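Local coordinates for putative beta-lactamase-inhibitor-like PepSY-like domain-containing protein (Bacteroides vulgatus ATCC 8482, PDB 3ELG) that is of unknown function but is a putative periplasmic protein with a BLIP-like fold, assigned to the PepSY-like family, at residues A88-H93 with L113-D118. Sequence-based numbering, arbitrary orientation.
Sequences ANYNGH and LEVDFD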
ATOM      1  N   ALA A  88       8.322  19.737  -1.041  1.00 18.72           N
ATOM      2  CA  ALA A  88       9.053  20.872  -0.424  1.00 19.11           C
ATOM      3  C   ALA A  88      10.334  20.405   0.240  1.00 22.07           C
ATOM      4  O   ALA A  88      11.299  21.170   0.402  1.00 21.32           O
ATOM      5  CB  ALA A  88       8.177  21.580   0.588  1.00 18.09           C
ATOM      6  N   ASN A  89      10.325  19.138   0.642  1.00 20.09           N
ATOM      7  CA  ASN A  89      11.343  18.611   1.575  1.00 22.54           C
ATOM      8  C   ASN A  89      12.146  17.463   1.077  1.00 23.49           C
ATOM      9  O   ASN A  89      13.287  17.275   1.470  1.00 25.04           O
ATOM     10  CB  ASN A  89      10.690  18.217   2.875  1.00 22.97           C
ATOM     11  CG  ASN A  89      10.206  19.373   3.628  1.00 24.77           C
ATOM     12  OD1 ASN A  89       9.004  19.628   3.729  1.00 25.35           O
ATOM     13  ND2 ASN A  89      11.143  20.150   4.130  1.00 26.48           N
ATOM     14  N   TYR A  90      11.526  16.640   0.253  1.00 23.14           N
ATOM     15  CA  TYR A  90      12.179  15.452  -0.257  1.00 25.92           C
ATOM     16  C   TYR A  90      11.970  15.474  -1.778  1.00 25.64           C
ATOM     17  O   TYR A  90      11.684  14.492  -2.433  1.00 28.19           O
ATOM     18  CB  TYR A  90      11.695  14.163   0.543  1.00 22.41           C
ATOM     19  CG  TYR A  90      11.865  14.285   2.079  1.00 23.10           C
ATOM     20  CD1 TYR A  90      13.087  13.944   2.727  1.00 23.60           C
ATOM     21  CD2 TYR A  90      10.856  14.798   2.884  1.00 23.77           C
ATOM     22  CE1 TYR A  90      13.252  14.065   4.145  1.00 18.01           C
ATOM     23  CE2 TYR A  90      11.028  14.960   4.297  1.00 26.79           C
ATOM     24  CZ  TYR A  90      12.243  14.599   4.917  1.00 28.13           C
ATOM     25  OH  TYR A  90      12.420  14.783   6.306  1.00 23.85           O
ATOM     26  N   ASN A  91      12.148  16.661  -2.344  1.00 27.96           N
ATOM     27  CA  ASN A  91      11.983  16.833  -3.793  1.00 29.70           C
ATOM     28  C   ASN A  91      12.929  15.992  -4.634  1.00 30.94           C
ATOM     29  O   ASN A  91      14.087  15.737  -4.271  1.00 31.92           O
ATOM     30  CB  ASN A  91      12.112  18.302  -4.196  1.00 32.29           C
ATOM     31  CG  ASN A  91      12.159  18.486  -5.706  1.00 41.83           C
ATOM     32  OD1 ASN A  91      13.234  18.471  -6.310  1.00 54.88           O
ATOM     33  ND2 ASN A  91      10.992  18.680  -6.323  1.00 44.52           N
ATOM     34  N   GLY A  92      12.418  15.552  -5.773  1.00 30.12           N
ATOM     35  CA  GLY A  92      13.208  14.735  -6.705  1.00 31.68           C
ATOM     36  C   GLY A  92      13.349  13.272  -6.277  1.00 32.71           C
ATOM     37  O   GLY A  92      13.887  12.447  -7.019  1.00 35.71           O
ATOM     38  N   HIS A  93      12.896  12.974  -5.064  1.00 30.34           N
ATOM     39  CA  HIS A  93      12.877  11.580  -4.546  1.00 29.45           C
ATOM     40  C   HIS A  93      11.563  10.923  -4.899  1.00 26.03           C
ATOM     41  O   HIS A  93      10.556  11.580  -4.967  1.00 27.62           O
ATOM     42  CB  HIS A  93      13.090  11.519  -3.040  1.00 31.55           C
ATOM     43  CG  HIS A  93      14.511  11.745  -2.628  1.00 37.93           C
ATOM     44  ND1 HIS A  93      15.373  12.549  -3.347  1.00 47.48           N
ATOM     45  CD2 HIS A  93      15.221  11.282  -1.572  1.00 43.50           C
ATOM     46  CE1 HIS A  93      16.553  12.570  -2.755  1.00 43.02           C
ATOM     47  NE2 HIS A  93      16.488  11.808  -1.675  1.00 50.91           N
ATOM     48  N   LEU A 113      14.670   5.553   3.031  1.00 17.83           N
ATOM     49  CA  LEU A 113      14.206   6.489   4.061  1.00 16.75           C
ATOM     50  C   LEU A 113      12.704   6.305   4.212  1.00 17.69           C
ATOM     51  O   LEU A 113      12.010   6.216   3.197  1.00 18.59           O
ATOM     52  CB  LEU A 113      14.495   7.919   3.638  1.00 18.73           C
ATOM     53  CG  LEU A 113      15.032   8.910   4.651  1.00 29.92           C
ATOM     54  CD1 LEU A 113      16.267   8.322   5.379  1.00 19.46           C
ATOM     55  CD2 LEU A 113      15.309  10.242   3.931  1.00 23.11           C
ATOM     56  N   GLU A 114      12.215   6.277   5.457  1.00 12.39           N
ATOM     57  CA  GLU A 114      10.770   6.265   5.714  1.00 14.09           C
ATOM     58  C   GLU A 114      10.361   7.572   6.333  1.00 14.70           C
ATOM     59  O   GLU A 114      10.989   8.044   7.252  1.00 15.11           O
ATOM     60  CB  GLU A 114      10.389   5.128   6.621  1.00 15.49           C
ATOM     61  CG  GLU A 114       8.867   4.997   6.819  1.00 23.01           C
ATOM     62  CD  GLU A 114       8.487   3.996   7.899  1.00 26.53           C
ATOM     63  OE1 GLU A 114       8.833   2.806   7.738  1.00 22.96           O
ATOM     64  OE2 GLU A 114       7.816   4.393   8.879  1.00 19.15           O
ATOM     65  N   VAL A 115       9.391   8.206   5.706  1.00 12.69           N
ATOM     66  CA  VAL A 115       8.887   9.487   6.175  1.00 13.21           C
ATOM     67  C   VAL A 115       7.505   9.278   6.768  1.00 11.28           C
ATOM     68  O   VAL A 115       6.574   8.837   6.080  1.00 11.10           O
ATOM     69  CB  VAL A 115       8.851  10.553   5.029  1.00 13.59           C
ATOM     70  CG1 VAL A 115       8.623  11.925   5.628  1.00 15.58           C
ATOM     71  CG2 VAL A 115      10.146  10.519   4.178  1.00 10.45           C
ATOM     72  N   ASP A 116       7.390   9.588   8.063  1.00 13.37           N
ATOM     73  CA  ASP A 116       6.163   9.343   8.845  1.00 11.83           C
ATOM     74  C   ASP A 116       5.340  10.586   9.089  1.00 13.21           C
ATOM     75  O   ASP A 116       5.863  11.636   9.480  1.00 12.73           O
ATOM     76  CB  ASP A 116       6.470   8.671  10.195  1.00 14.23           C
ATOM     77  CG  ASP A 116       7.062   7.295  10.065  1.00 16.12           C
ATOM     78  OD1 ASP A 116       7.015   6.659   8.964  1.00 18.32           O
ATOM     79  OD2 ASP A 116       7.566   6.846  11.120  1.00 21.64           O
ATOM     80  N   PHE A 117       4.045  10.430   8.856  1.00 12.16           N
ATOM     81  CA  PHE A 117       3.016  11.482   9.026  1.00 14.24           C
ATOM     82  C   PHE A 117       1.848  11.002   9.896  1.00 13.81           C
ATOM     83  O   PHE A 117       1.540   9.816   9.979  1.00 13.33           O
ATOM     84  CB  PHE A 117       2.441  11.891   7.665  1.00 16.98           C
ATOM     85  CG  PHE A 117       3.464  12.386   6.715  1.00 13.61           C
ATOM     86  CD1 PHE A 117       4.204  11.504   5.963  1.00 14.19           C
ATOM     87  CD2 PHE A 117       3.713  13.758   6.600  1.00 14.00           C
ATOM     88  CE1 PHE A 117       5.144  11.972   5.060  1.00 12.99           C
ATOM     89  CE2 PHE A 117       4.706  14.226   5.745  1.00 14.78           C
ATOM     90  CZ  PHE A 117       5.410  13.323   4.973  1.00 14.62           C
ATOM     91  N   ASP A 118       1.196  11.955  10.558  1.00 13.98           N
ATOM     92  CA  ASP A 118      -0.033  11.622  11.278  1.00 13.26           C
ATOM     93  C   ASP A 118      -1.209  11.494  10.318  1.00 15.36           C
ATOM     94  O   ASP A 118      -1.050  11.638   9.108  1.00 16.13           O
ATOM     95  CB  ASP A 118      -0.354  12.608  12.416  1.00 13.74           C
ATOM     96  CG  ASP A 118      -0.545  14.010  11.952  1.00 18.94           C
ATOM     97  OD1 ASP A 118      -1.062  14.191  10.835  1.00 18.05           O
ATOM     98  OD2 ASP A 118      -0.188  14.976  12.715  1.00 20.80           O
TER
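Apolar packing joins Tyr90 to Val115 and Leu113, and its evidence is two loose carbon contacts at different corners of one ring. Tyr90 CE2 lies 4.1 Å from Val115 CG1, and at the other carbon flanking CZ, CE1 lies 4.3 Å from Leu113 CD2. Both methyls come obliquely, from the same side of the ring plane. The tyrosine thus bridges two residues on the same side of the second segment. Its CG stands anti to its own carbonyl carbon (chi1 -54°), which carries the ring across a backbone gap of 9.4 Å between the CA atoms of Tyr90 and Val115. On Val115, CG1 is the branch anti to the backbone N (chi1 -167°), and this is the methyl that meets the ring. Only about 130 Å² is buried in all, both sides summed, and most of it belongs to Tyr90 and Val115.

In the BLIP-like fold, helices pack on one face of an antiparallel sheet; here Tyr90, just after helix 80-89, reaches strand 114-117 and the preceding Leu113. Val115 and Phe117 both touch Met86 of that helix, while Tyr90 also packs on Tyr85 and on Leu126 of the edge strand 123-127.

Backbone hydrogen bonding shapes the first segment. Tyr90 is the first residue to leave helical geometry, and a type II turn follows from Tyr90 to His93, with His93 N to Tyr90 O at 3.3 Å. Gly92 takes the positive phi (77°) expected at the third position of such a turn.

Polar groups of the strand lie on the face turned from the helix. Glu114 OE2 and Asp116 OD1 are just 2.4 Å apart, so a proton is probably shared in this acidic cluster, with Glu106 nearby; Asp116 OD2 is hydrogen-bonded to Ser127 OG.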